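Local structure of D-alanyl transferase DltD (Enterococcus faecalis, 6O93) at residues L49-S53 / R203-V207; A84-H88 / A278-L283; N96-V100 / F365-P369; A284-V290 / L374-I378; R317-Y321 / V394-F398. The protein probably takes part in attaching D-alanine to lipoteichoic acid during biogenesis of the Gram-positive cell wall. One frame throughout, in Å; residues are numbered along the deposited sequence.

Contact 1: residues L49-S53 / R203-V207; sequences LSRFS and REPIV
Arg-203 lays the aliphatic part of its side chain over one face of the Phe-52 ring. The methylene CD does the touching, 3.7 Å from the Phe-52 ring centroid and 17° off the ring normal, a CH-pi contact. It is shifted toward the rim, where Arg-203 CD comes within 3.5 Å of Phe-52 CE1. Extended from CG to NE, the arginine chain then carries its guanidinium past the ring to Ser-50, whose CA lies over a face of that group and whose CB is 3.6 Å from Arg-203 NH2. Val-207 meets the same ring at its edge, with CG2 3.8 Å from Phe-52 CE2, and Ile-206 CG2 adds a looser touch on the phenylalanine CB. The polar link runs through one water, set in the guanidinium plane: it accepts from Arg-203 NE (2.9 Å) and donates to Ser-50 O (2.9 Å).

Further out, Arg-203 NH1 is tied to Thr-18 O, and the Phe-52 ring stacks on that of His-56. Ser-50 OG bonds to Ser-47 O; Ser-47 is arranged with His-349 and Asp-346 in a way consistent with a Ser-His-Asp triad, as in the SGNH clan. Arg-203 also occupies the N-cap position of helix 204-211, and its carbonyl takes the first helical bond, from Val-207 N.

The two segments make no direct hydrogen bond. An arginine methylene laid on an aromatic face and a single bridging water join helix 204-211 to the loop that follows the putative nucleophile, while the charged end gives one N-H to the Thr-18 carbonyl and another to the water.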
# COMPACT_ATOMS: atom_id res chain seq x y z
N LEU A 49 5.65 3.58 -4.34
CA LEU A 49 5.73 4.77 -3.51
C LEU A 49 7.10 5.44 -3.58
O LEU A 49 7.20 6.65 -3.33
CB LEU A 49 5.41 4.42 -2.06
CG LEU A 49 4.00 3.89 -1.79
CD1 LEU A 49 3.85 3.49 -0.33
CD2 LEU A 49 2.95 4.93 -2.16
N SER A 50 8.16 4.70 -3.91
CA SER A 50 9.51 5.25 -3.93
C SER A 50 9.86 5.94 -5.24
O SER A 50 10.94 6.53 -5.34
CB SER A 50 10.53 4.14 -3.65
OG SER A 50 10.53 3.18 -4.69
N ARG A 51 8.98 5.89 -6.24
CA ARG A 51 9.24 6.51 -7.54
C ARG A 51 9.05 8.02 -7.41
O ARG A 51 8.06 8.60 -7.84
CB ARG A 51 8.34 5.92 -8.61
CG ARG A 51 8.96 4.74 -9.35
CD ARG A 51 9.40 3.64 -8.40
NE ARG A 51 10.00 2.52 -9.13
CZ ARG A 51 10.42 1.40 -8.56
NH1 ARG A 51 10.31 1.22 -7.25
NH2 ARG A 51 10.94 0.44 -9.32
N PHE A 52 10.05 8.66 -6.80
CA PHE A 52 9.98 10.09 -6.54
C PHE A 52 10.34 10.90 -7.78
O PHE A 52 11.15 10.48 -8.61
CB PHE A 52 10.92 10.46 -5.39
CG PHE A 52 10.26 10.46 -4.04
CD1 PHE A 52 9.64 9.32 -3.56
CD2 PHE A 52 10.27 11.60 -3.25
CE1 PHE A 52 9.03 9.32 -2.31
CE2 PHE A 52 9.66 11.61 -2.01
CZ PHE A 52 9.05 10.47 -1.54
N SER A 53 9.71 12.06 -7.89
CA SER A 53 10.04 13.06 -8.90
C SER A 53 9.43 14.37 -8.44
O SER A 53 8.84 14.46 -7.36
CB SER A 53 9.55 12.65 -10.29
OG SER A 53 8.13 12.75 -10.38
N ARG A 203 13.75 10.72 2.52
CA ARG A 203 13.89 11.26 1.17
C ARG A 203 13.71 12.78 1.14
O ARG A 203 13.54 13.35 0.06
CB ARG A 203 12.89 10.59 0.22
CG ARG A 203 13.26 9.16 -0.12
CD ARG A 203 12.22 8.50 -1.03
NE ARG A 203 12.63 7.16 -1.43
CZ ARG A 203 12.52 6.07 -0.67
NH1 ARG A 203 12.01 6.16 0.56
NH2 ARG A 203 12.92 4.89 -1.12
N GLU A 204 13.75 13.43 2.30
CA GLU A 204 13.63 14.89 2.33
C GLU A 204 14.69 15.57 1.47
O GLU A 204 14.36 16.59 0.84
CB GLU A 204 13.70 15.38 3.78
CG GLU A 204 13.38 16.85 3.96
CD GLU A 204 11.95 17.20 3.55
OE1 GLU A 204 11.14 16.27 3.34
OE2 GLU A 204 11.64 18.40 3.44
N PRO A 205 15.94 15.10 1.40
CA PRO A 205 16.89 15.74 0.47
C PRO A 205 16.45 15.65 -0.98
O PRO A 205 16.67 16.60 -1.75
CB PRO A 205 18.19 14.96 0.72
CG PRO A 205 18.04 14.36 2.08
CD PRO A 205 16.58 14.05 2.22
N ILE A 206 15.83 14.54 -1.38
CA ILE A 206 15.31 14.43 -2.74
C ILE A 206 14.14 15.39 -2.93
O ILE A 206 14.00 16.01 -3.99
CB ILE A 206 14.91 12.98 -3.04
CG1 ILE A 206 16.14 12.06 -2.92
CG2 ILE A 206 14.29 12.87 -4.43
CD1 ILE A 206 15.83 10.59 -3.07
N VAL A 207 13.28 15.52 -1.92
CA VAL A 207 12.16 16.44 -1.99
C VAL A 207 12.65 17.86 -2.26
O VAL A 207 12.16 18.55 -3.16
CB VAL A 207 11.32 16.38 -0.70
CG1 VAL A 207 10.27 17.48 -0.68
CG2 VAL A 207 10.67 15.01 -0.56
O HOH W 1 13.51 6.95 -4.14

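Contact 2: residues A84-H88 / A278-L283; sequences AMVIH and AALEQL
Helices 80-90 and 272-285 run side by side in the helical layer that flanks the parallel sheet; over these short segments their axes are 13° apart in direction and approach to 8.7 Å. Alanines make the close approach possible. Ala-84 CB sits 3.7 Å from Ala-279 N and 4.0 Å from Ala-278 CB, so methyl meets backbone with nothing bulkier between. One turn on, Ile-87 takes over: its CG2 branch, anti to the backbone N, rests on Gln-282 CB, while CD1 reaches Leu-283 CD2 at 3.8 Å, the two side chains crossing at about a right angle.

The polar bond comes next to this apolar strip. His-88 ND1 donates to Gln-282 OE1 at 2.8 Å with an N-H...O angle of 150°. The oxygen lies in the plane of the imidazole; ring and amide are turned 71° against each other, and the nitrogen stands above the amide plane, not on a lone pair. A bend at chi2 of Gln-282 turns its amide toward the histidine.

Trp-130 of helix 124-132 meets the His-88 ring edge to face. Toward the sheet, Ile-87 packs on Phe-44 of strand 40-44 and Leu-283 on Val-290 of strand 289-294, which seats the helix pair on the sheet.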
# COMPACT_ATOMS: atom_id res chain seq x y z
N ALA A 84 -3.36 -4.68 6.25
CA ALA A 84 -4.50 -4.80 7.16
C ALA A 84 -4.04 -4.75 8.61
O ALA A 84 -4.71 -4.15 9.46
CB ALA A 84 -5.26 -6.10 6.88
N MET A 85 -2.89 -5.36 8.92
CA MET A 85 -2.37 -5.31 10.28
C MET A 85 -1.75 -3.96 10.59
O MET A 85 -1.82 -3.50 11.74
CB MET A 85 -1.35 -6.43 10.48
CG MET A 85 -0.92 -6.63 11.93
SD MET A 85 -2.29 -7.13 13.01
CE MET A 85 -2.71 -8.73 12.32
N VAL A 86 -1.14 -3.31 9.60
CA VAL A 86 -0.66 -1.94 9.78
C VAL A 86 -1.82 -1.03 10.16
O VAL A 86 -1.72 -0.21 11.08
CB VAL A 86 0.05 -1.46 8.51
CG1 VAL A 86 0.36 0.04 8.60
CG2 VAL A 86 1.32 -2.26 8.27
N ILE A 87 -2.93 -1.15 9.43
CA ILE A 87 -4.10 -0.31 9.71
C ILE A 87 -4.65 -0.60 11.09
O ILE A 87 -4.92 0.31 11.89
CB ILE A 87 -5.17 -0.52 8.62
CG1 ILE A 87 -4.66 -0.02 7.27
CG2 ILE A 87 -6.46 0.19 9.01
CD1 ILE A 87 -5.46 -0.54 6.09
N HIS A 88 -4.84 -1.89 11.41
CA HIS A 88 -5.38 -2.26 12.71
C HIS A 88 -4.52 -1.72 13.84
O HIS A 88 -5.03 -1.27 14.87
CB HIS A 88 -5.52 -3.78 12.82
CG HIS A 88 -6.08 -4.24 14.13
ND1 HIS A 88 -7.43 -4.40 14.34
CD2 HIS A 88 -5.47 -4.56 15.29
CE1 HIS A 88 -7.63 -4.81 15.59
NE2 HIS A 88 -6.45 -4.91 16.18
N ALA A 278 -9.75 -7.88 4.05
CA ALA A 278 -9.32 -7.67 5.43
C ALA A 278 -8.94 -6.22 5.67
O ALA A 278 -9.29 -5.64 6.71
CB ALA A 278 -8.15 -8.60 5.77
N ALA A 279 -8.23 -5.61 4.72
CA ALA A 279 -7.87 -4.20 4.86
C ALA A 279 -9.10 -3.31 4.79
O ALA A 279 -9.18 -2.31 5.51
CB ALA A 279 -6.86 -3.81 3.78
N LEU A 280 -10.06 -3.66 3.95
CA LEU A 280 -11.28 -2.87 3.83
C LEU A 280 -12.09 -2.89 5.12
O LEU A 280 -12.62 -1.86 5.55
CB LEU A 280 -12.13 -3.37 2.66
CG LEU A 280 -11.52 -3.20 1.27
CD1 LEU A 280 -12.40 -3.88 0.23
CD2 LEU A 280 -11.33 -1.73 0.94
N GLU A 281 -12.20 -4.06 5.76
CA GLU A 281 -12.94 -4.14 7.01
C GLU A 281 -12.28 -3.31 8.10
O GLU A 281 -12.97 -2.64 8.88
CB GLU A 281 -13.08 -5.60 7.46
CG GLU A 281 -13.72 -5.76 8.84
CD GLU A 281 -14.25 -7.16 9.10
OE1 GLU A 281 -14.31 -7.97 8.16
OE2 GLU A 281 -14.60 -7.44 10.27
N GLN A 282 -10.94 -3.32 8.17
CA GLN A 282 -10.25 -2.51 9.16
C GLN A 282 -10.49 -1.03 8.92
O GLN A 282 -10.67 -0.26 9.88
CB GLN A 282 -8.75 -2.82 9.14
CG GLN A 282 -8.40 -4.25 9.54
CD GLN A 282 -8.80 -4.57 10.96
OE1 GLN A 282 -8.68 -3.75 11.87
NE2 GLN A 282 -9.28 -5.79 11.17
N LEU A 283 -10.48 -0.60 7.66
CA LEU A 283 -10.72 0.81 7.35
C LEU A 283 -12.15 1.21 7.69
O LEU A 283 -12.38 2.28 8.25
CB LEU A 283 -10.42 1.07 5.88
CG LEU A 283 -8.94 0.93 5.49
CD1 LEU A 283 -8.79 0.69 3.99
CD2 LEU A 283 -8.16 2.16 5.93

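Contact 3: residues N96-V100 / F365-P369; sequences NKKAV and FMKQP
The ammonium of Lys-98 is gripped by three backbone carbonyls near the C-terminus of helix 352-367. NZ donates to Phe-365 O at 2.8 Å, in the carbonyl plane and on a lone pair, and to Gln-368 O at 2.9 Å, where it is tilted 19° from the plane; Gln-368 is poorly ordered, so this bond is less certain than the one to Phe-365 O. A third bond, to Met-366 O at 3.0 Å, is weak. Phe-365 O is shared, because it also receives Gln-368 N.

A fully extended chain beyond CG delivers the charge there. On its way it slides past Phe-365 and Met-366, which run in the opposite sense. Lys-98 CD lies over the face of the Phe-365 ring, 4.3 Å from the centroid, and on the methionine side the same CD is 3.7 Å from Met-366 SD. NZ itself is 5.0 Å above the ring centroid, at most a weak cation-pi attraction. The ring also reaches the next residue of the strand, with Phe-365 CE2 3.6 Å from Ala-99 O, and its other neighbours include Leu-291 of strand 289-294.

A positive group among the carbonyls at a helix C-terminus would be favoured by the helix dipole. Lys-98 thus binds the carbonyls that end the helix, reaching from the start of strand 98-102 to the last turn of a helix laid against a parallel sheet, the alpha/beta layering expected of the SGNH hydrolase clan.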
# COMPACT_ATOMS: atom_id res chain seq x y z
N ASN A 96 -11.73 8.09 11.88
CA ASN A 96 -12.41 9.28 11.37
C ASN A 96 -11.50 10.15 10.51
O ASN A 96 -11.81 11.32 10.27
CB ASN A 96 -12.99 10.12 12.51
CG ASN A 96 -13.82 9.30 13.47
OD1 ASN A 96 -13.56 9.28 14.68
ND2 ASN A 96 -14.82 8.60 12.94
N LYS A 97 -10.39 9.62 10.02
CA LYS A 97 -9.43 10.38 9.24
C LYS A 97 -9.45 9.91 7.79
O LYS A 97 -10.30 9.11 7.38
CB LYS A 97 -8.04 10.26 9.87
CG LYS A 97 -8.00 10.78 11.30
CD LYS A 97 -6.60 11.12 11.76
CE LYS A 97 -6.62 11.79 13.12
NZ LYS A 97 -7.34 10.96 14.14
N LYS A 98 -8.52 10.44 6.99
CA LYS A 98 -8.44 10.13 5.58
C LYS A 98 -7.18 9.34 5.27
O LYS A 98 -6.15 9.52 5.92
CB LYS A 98 -8.47 11.42 4.74
CG LYS A 98 -9.81 12.13 4.77
CD LYS A 98 -9.85 13.29 3.79
CE LYS A 98 -11.25 13.87 3.69
NZ LYS A 98 -11.29 15.10 2.86
N ALA A 99 -7.28 8.47 4.27
CA ALA A 99 -6.15 7.65 3.86
C ALA A 99 -6.18 7.47 2.35
O ALA A 99 -7.20 7.70 1.69
CB ALA A 99 -6.16 6.28 4.56
N VAL A 100 -5.04 7.06 1.81
CA VAL A 100 -4.90 6.75 0.39
C VAL A 100 -4.38 5.32 0.28
O VAL A 100 -3.45 4.94 1.00
CB VAL A 100 -3.96 7.74 -0.32
CG1 VAL A 100 -3.79 7.37 -1.79
CG2 VAL A 100 -4.49 9.16 -0.19
N PHE A 365 -9.58 15.05 -3.11
CA PHE A 365 -10.16 14.19 -2.08
C PHE A 365 -9.95 14.78 -0.69
O PHE A 365 -10.84 14.71 0.17
CB PHE A 365 -9.55 12.79 -2.19
CG PHE A 365 -9.73 11.93 -0.98
CD1 PHE A 365 -10.96 11.37 -0.69
CD2 PHE A 365 -8.66 11.64 -0.15
CE1 PHE A 365 -11.12 10.56 0.43
CE2 PHE A 365 -8.81 10.82 0.96
CZ PHE A 365 -10.04 10.28 1.24
N MET A 366 -8.79 15.38 -0.44
CA MET A 366 -8.51 15.95 0.87
C MET A 366 -9.36 17.19 1.14
O MET A 366 -9.62 17.51 2.30
CB MET A 366 -7.02 16.30 0.98
CG MET A 366 -6.11 15.09 1.00
SD MET A 366 -6.48 13.96 2.37
CE MET A 366 -6.20 15.04 3.77
N LYS A 367 -9.80 17.88 0.09
CA LYS A 367 -10.67 19.03 0.25
C LYS A 367 -12.14 18.65 0.33
O LYS A 367 -12.96 19.50 0.71
CB LYS A 367 -10.45 20.01 -0.91
CG LYS A 367 -9.04 20.56 -0.99
CD LYS A 367 -8.85 21.46 -2.19
CE LYS A 367 -7.43 22.00 -2.27
NZ LYS A 367 -7.22 22.85 -3.47
N GLN A 368 -12.50 17.42 -0.02
CA GLN A 368 -13.89 17.00 0.10
C GLN A 368 -14.35 17.16 1.55
O GLN A 368 -13.58 16.89 2.48
CB GLN A 368 -14.06 15.55 -0.35
CG GLN A 368 -13.88 15.34 -1.85
CD GLN A 368 -13.96 13.87 -2.26
OE1 GLN A 368 -14.35 13.01 -1.48
NE2 GLN A 368 -13.57 13.59 -3.50
N PRO A 369 -15.60 17.61 1.79
CA PRO A 369 -16.05 17.86 3.16
C PRO A 369 -15.98 16.62 4.05
O PRO A 369 -16.23 15.51 3.56
CB PRO A 369 -17.50 18.32 2.99
CG PRO A 369 -17.59 18.78 1.58
CD PRO A 369 -16.66 17.92 0.80

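Contact 4: residues A284-V290 / L374-I378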
# COMPACT_ATOMS: atom_id res chain seq x y z
N ALA A 284 -13.12 0.35 7.36
CA ALA A 284 -14.52 0.67 7.64
C ALA A 284 -14.81 0.67 9.14
O ALA A 284 -15.62 1.47 9.61
CB ALA A 284 -15.43 -0.33 6.93
N GLU A 285 -14.16 -0.21 9.90
CA GLU A 285 -14.42 -0.28 11.34
C GLU A 285 -13.99 0.99 12.05
O GLU A 285 -14.57 1.34 13.09
CB GLU A 285 -13.71 -1.49 11.95
CG GLU A 285 -14.40 -2.81 11.64
CD GLU A 285 -13.58 -4.01 12.09
OE1 GLU A 285 -12.60 -3.82 12.84
OE2 GLU A 285 -13.93 -5.14 11.70
N LYS A 286 -13.00 1.70 11.52
CA LYS A 286 -12.53 2.95 12.11
C LYS A 286 -13.04 4.17 11.35
O LYS A 286 -12.53 5.28 11.54
CB LYS A 286 -11.00 2.96 12.18
CG LYS A 286 -10.42 1.87 13.07
CD LYS A 286 -10.82 2.06 14.53
CE LYS A 286 -10.32 0.92 15.40
NZ LYS A 286 -10.89 0.99 16.77
N ASN A 287 -14.05 3.99 10.49
CA ASN A 287 -14.68 5.11 9.79
C ASN A 287 -13.65 5.93 9.02
O ASN A 287 -13.67 7.16 9.05
CB ASN A 287 -15.47 5.99 10.76
CG ASN A 287 -16.35 7.00 10.06
OD1 ASN A 287 -16.17 8.21 10.20
ND2 ASN A 287 -17.32 6.51 9.29
N VAL A 288 -12.75 5.24 8.33
CA VAL A 288 -11.69 5.89 7.57
C VAL A 288 -12.20 6.18 6.16
O VAL A 288 -12.68 5.28 5.47
CB VAL A 288 -10.42 5.02 7.52
CG1 VAL A 288 -9.29 5.76 6.83
CG2 VAL A 288 -10.02 4.58 8.93
N ASP A 289 -12.09 7.44 5.74
CA ASP A 289 -12.41 7.84 4.38
C ASP A 289 -11.17 7.60 3.51
O ASP A 289 -10.09 8.09 3.83
CB ASP A 289 -12.83 9.31 4.35
CG ASP A 289 -13.54 9.69 3.06
OD1 ASP A 289 -13.83 8.80 2.24
OD2 ASP A 289 -13.81 10.90 2.88
N VAL A 290 -11.34 6.85 2.43
CA VAL A 290 -10.20 6.32 1.69
C VAL A 290 -10.36 6.61 0.20
O VAL A 290 -11.44 6.42 -0.37
CB VAL A 290 -10.05 4.80 1.91
CG1 VAL A 290 -8.80 4.28 1.22
CG2 VAL A 290 -10.02 4.49 3.40
N LEU A 374 -19.68 7.70 7.40
CA LEU A 374 -19.61 7.05 6.09
C LEU A 374 -20.53 5.83 6.04
O LEU A 374 -20.55 5.02 6.96
CB LEU A 374 -18.17 6.64 5.77
CG LEU A 374 -17.14 7.77 5.69
CD1 LEU A 374 -15.74 7.21 5.51
CD2 LEU A 374 -17.47 8.73 4.56
N ALA A 375 -21.27 5.71 4.94
CA ALA A 375 -22.26 4.64 4.80
C ALA A 375 -21.61 3.40 4.18
O ALA A 375 -21.81 3.05 3.02
CB ALA A 375 -23.44 5.12 3.96
N TYR A 376 -20.81 2.73 5.00
CA TYR A 376 -20.17 1.48 4.60
C TYR A 376 -21.10 0.31 4.84
O TYR A 376 -21.83 0.27 5.84
CB TYR A 376 -18.86 1.27 5.36
CG TYR A 376 -17.72 2.17 4.92
CD1 TYR A 376 -17.48 2.40 3.57
CD2 TYR A 376 -16.90 2.79 5.85
CE1 TYR A 376 -16.45 3.22 3.16
CE2 TYR A 376 -15.87 3.62 5.45
CZ TYR A 376 -15.64 3.83 4.10
OH TYR A 376 -14.61 4.64 3.70
N GLN A 377 -21.09 -0.65 3.91
CA GLN A 377 -21.89 -1.86 4.01
C GLN A 377 -20.97 -3.07 3.78
O GLN A 377 -21.00 -3.71 2.72
CB GLN A 377 -23.06 -1.83 3.01
CG GLN A 377 -24.07 -0.74 3.30
CD GLN A 377 -25.25 -0.76 2.35
OE1 GLN A 377 -25.24 -1.48 1.35
NE2 GLN A 377 -26.27 0.04 2.65
N ILE A 378 -20.15 -3.36 4.78
CA ILE A 378 -19.20 -4.46 4.67
C ILE A 378 -19.95 -5.77 4.55
O ILE A 378 -20.91 -6.04 5.29
CB ILE A 378 -18.25 -4.47 5.87
CG1 ILE A 378 -17.34 -3.24 5.85
CG2 ILE A 378 -17.42 -5.74 5.89
CD1 ILE A 378 -16.36 -3.20 4.68
O HOH W 2 -14.11 6.17 1.57
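The ring of Tyr-376 is set with its hydroxyl end against the turn between helix 272-285 and strand 289-294. OH donates to Val-288 O at 2.7 Å; the carbonyl oxygen lies near the plane of the ring, at its edge, whereas the hydroxyl stands tilted 21° from the carbonyl plane. Toward the other end of the ring, Ala-284 CB comes in obliquely, 3.6 Å from Tyr-376 CD2, and the same methyl is met by Ile-378 CG1 at 3.6 Å. The alanine is therefore wedged between an aromatic ring and an aliphatic chain from the same segment. Leu-374 has its CB over one face of the tyrosine ring, offset toward the rim, and sends CD1 onward to the strand, 3.8 Å from Asp-289 CB, where the two side chains cross at about a right angle. With CG anti to the carbonyl carbon (chi1 -73°), Tyr-376 turns its ring inward from a segment that has no regular structure.

A water completes the polar end. It donates to Tyr-376 OH (2.7 Å) and to Asp-289 OD1, and accepts from Val-290 N (3.0 Å), so the phenol oxygen both gives and receives a hydrogen bond.

Asn-287, at positive phi, is the C-prime residue of the Schellman motif that ends helix 272-285. Its OD1 bonds to Asn-96 ND2, just ahead of strand 98-102, and Phe-328 meets the Tyr-376 ring. The segment 374-378 thus lies across the helix-to-strand turn, touching the end of helix 272-285 and the first residues of strand 289-294.

Contact 5: residues R317-Y321 / V394-F398; sequences RKLKY and VLPQF
Leu-395 and Tyr-321 form the tight part of this contact. Leu-395 CD2 stands over the centre of the tyrosine ring, 3.9 Å from its centroid and 9° off the normal, a CH-pi contact in which the two side chains cross at about a right angle. The other branch, CD1, presses on the helix backbone, 3.7 Å from Lys-318 CA. Pro-396 joins in with CD 3.7 Å from Tyr-321 CE1. Tyr-321 has CG anti to the backbone N (chi1 -177°), which swings its ring off the helix toward the tail.

Beyond that the packing thins. Phe-398, the C-terminal residue, lies beside Tyr-321 and points the same way, but the two near-parallel rings are so far offset that little of one faces the other, with centroids 5.5 Å apart. Gln-397 crosses Arg-317 with amide and guanidinium planes nearly parallel, yet Arg-317 NH1 stays 3.7 Å from Gln-397 OE1. Lys-320 passes its CE by the terminal Phe-398 O at 3.6 Å, while its NZ forms a salt bridge with Asp-333. Since residues 394-398 all touch a crystal neighbour, the lattice may influence how this exposed end lies.

One water between the backbones donates to both Arg-317 O and Pro-396 O, each at 2.7 Å. No direct hydrogen bond joins the segments, so apolar packing and this water hold the tail on helix 309-324.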
# COMPACT_ATOMS: atom_id res chain seq x y z
N ARG A 317 -12.42 -4.16 -12.88
CA ARG A 317 -13.86 -4.31 -12.68
C ARG A 317 -14.16 -5.09 -11.40
O ARG A 317 -15.10 -4.77 -10.68
CB ARG A 317 -14.50 -5.00 -13.88
CG ARG A 317 -16.02 -5.08 -13.81
CD ARG A 317 -16.58 -6.03 -14.86
NE ARG A 317 -16.43 -5.51 -16.21
CZ ARG A 317 -16.80 -6.17 -17.31
NH1 ARG A 317 -16.62 -5.62 -18.50
NH2 ARG A 317 -17.34 -7.38 -17.22
N LYS A 318 -13.36 -6.12 -11.12
CA LYS A 318 -13.58 -6.92 -9.92
C LYS A 318 -13.29 -6.11 -8.66
O LYS A 318 -14.06 -6.15 -7.69
CB LYS A 318 -12.71 -8.17 -9.95
CG LYS A 318 -13.00 -9.16 -8.84
CD LYS A 318 -12.34 -10.50 -9.10
CE LYS A 318 -12.59 -11.48 -7.97
NZ LYS A 318 -11.99 -12.81 -8.26
N LEU A 319 -12.18 -5.37 -8.67
CA LEU A 319 -11.82 -4.55 -7.51
C LEU A 319 -12.85 -3.46 -7.28
O LEU A 319 -13.29 -3.23 -6.15
CB LEU A 319 -10.43 -3.95 -7.71
CG LEU A 319 -9.29 -4.97 -7.77
CD1 LEU A 319 -8.01 -4.29 -8.22
CD2 LEU A 319 -9.10 -5.64 -6.42
N LYS A 320 -13.25 -2.76 -8.35
CA LYS A 320 -14.20 -1.66 -8.18
C LYS A 320 -15.57 -2.17 -7.74
O LYS A 320 -16.30 -1.44 -7.07
CB LYS A 320 -14.31 -0.85 -9.47
CG LYS A 320 -13.05 -0.06 -9.79
CD LYS A 320 -13.29 1.01 -10.85
CE LYS A 320 -13.64 0.41 -12.19
NZ LYS A 320 -13.76 1.45 -13.25
N TYR A 321 -15.92 -3.40 -8.10
CA TYR A 321 -17.16 -3.98 -7.58
C TYR A 321 -17.05 -4.22 -6.08
O TYR A 321 -17.94 -3.83 -5.31
CB TYR A 321 -17.49 -5.29 -8.30
CG TYR A 321 -18.80 -5.89 -7.84
CD1 TYR A 321 -20.01 -5.46 -8.38
CD2 TYR A 321 -18.84 -6.87 -6.86
CE1 TYR A 321 -21.21 -5.99 -7.97
CE2 TYR A 321 -20.04 -7.41 -6.44
CZ TYR A 321 -21.22 -6.97 -6.99
OH TYR A 321 -22.42 -7.50 -6.58
N VAL A 394 -18.97 -11.45 -15.25
CA VAL A 394 -20.39 -11.33 -14.92
C VAL A 394 -20.70 -10.05 -14.15
O VAL A 394 -21.88 -9.72 -13.99
CB VAL A 394 -20.87 -12.52 -14.07
CG1 VAL A 394 -20.63 -13.84 -14.81
CG2 VAL A 394 -20.17 -12.54 -12.71
N LEU A 395 -19.69 -9.33 -13.69
CA LEU A 395 -19.93 -8.20 -12.80
C LEU A 395 -20.35 -6.95 -13.59
O LEU A 395 -19.97 -6.79 -14.76
CB LEU A 395 -18.67 -7.88 -11.99
CG LEU A 395 -18.17 -9.01 -11.08
CD1 LEU A 395 -16.82 -8.64 -10.49
CD2 LEU A 395 -19.18 -9.31 -9.98
N PRO A 396 -21.13 -6.07 -12.98
CA PRO A 396 -21.44 -4.79 -13.62
C PRO A 396 -20.25 -3.84 -13.55
O PRO A 396 -19.28 -4.06 -12.82
CB PRO A 396 -22.62 -4.26 -12.80
CG PRO A 396 -22.39 -4.82 -11.45
CD PRO A 396 -21.77 -6.18 -11.66
N GLN A 397 -20.34 -2.76 -14.32
CA GLN A 397 -19.29 -1.76 -14.40
C GLN A 397 -19.67 -0.60 -13.49
O GLN A 397 -20.44 0.29 -13.88
CB GLN A 397 -19.08 -1.31 -15.84
CG GLN A 397 -18.46 -2.39 -16.72
CD GLN A 397 -18.78 -2.21 -18.19
OE1 GLN A 397 -19.35 -3.10 -18.82
NE2 GLN A 397 -18.41 -1.06 -18.74
N PHE A 398 -19.14 -0.61 -12.27
CA PHE A 398 -19.35 0.48 -11.32
C PHE A 398 -18.17 1.46 -11.38
O PHE A 398 -17.11 1.13 -11.91
CB PHE A 398 -19.50 -0.05 -9.89
CG PHE A 398 -20.73 -0.89 -9.67
CD1 PHE A 398 -21.75 -0.92 -10.60
CD2 PHE A 398 -20.86 -1.64 -8.51
CE1 PHE A 398 -22.88 -1.69 -10.38
CE2 PHE A 398 -21.99 -2.41 -8.29
CZ PHE A 398 -23.00 -2.44 -9.23
OXT PHE A 398 -18.26 2.59 -10.90
O HOH W 3 -17.16 -3.21 -11.34

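In the fold
Contact 4 links contacts 2 and 3, which do not touch each other, along the parallel sheet. Contacts 2 and 4 share helix 272-285, their centres 11 Å apart, and Leu-283 O to Val-288 N (3.0 Å) joins them. Contacts 3 and 4 lie 12 Å apart between centres on neighbouring strands, where Ala-99 N meets Asp-289 O at 2.9 Å. Contact 1 is separate, 31 Å from contact 4 between centres and on the opposite side of the chain's centre; it is the one beside the putative Ser-47, His-349, Asp-346 triad, with the Ser-50 side chain about 9 Å from the bound sodium ion. Contact 5 fastens the C-terminal tail, 34 Å from contact 1 between centres.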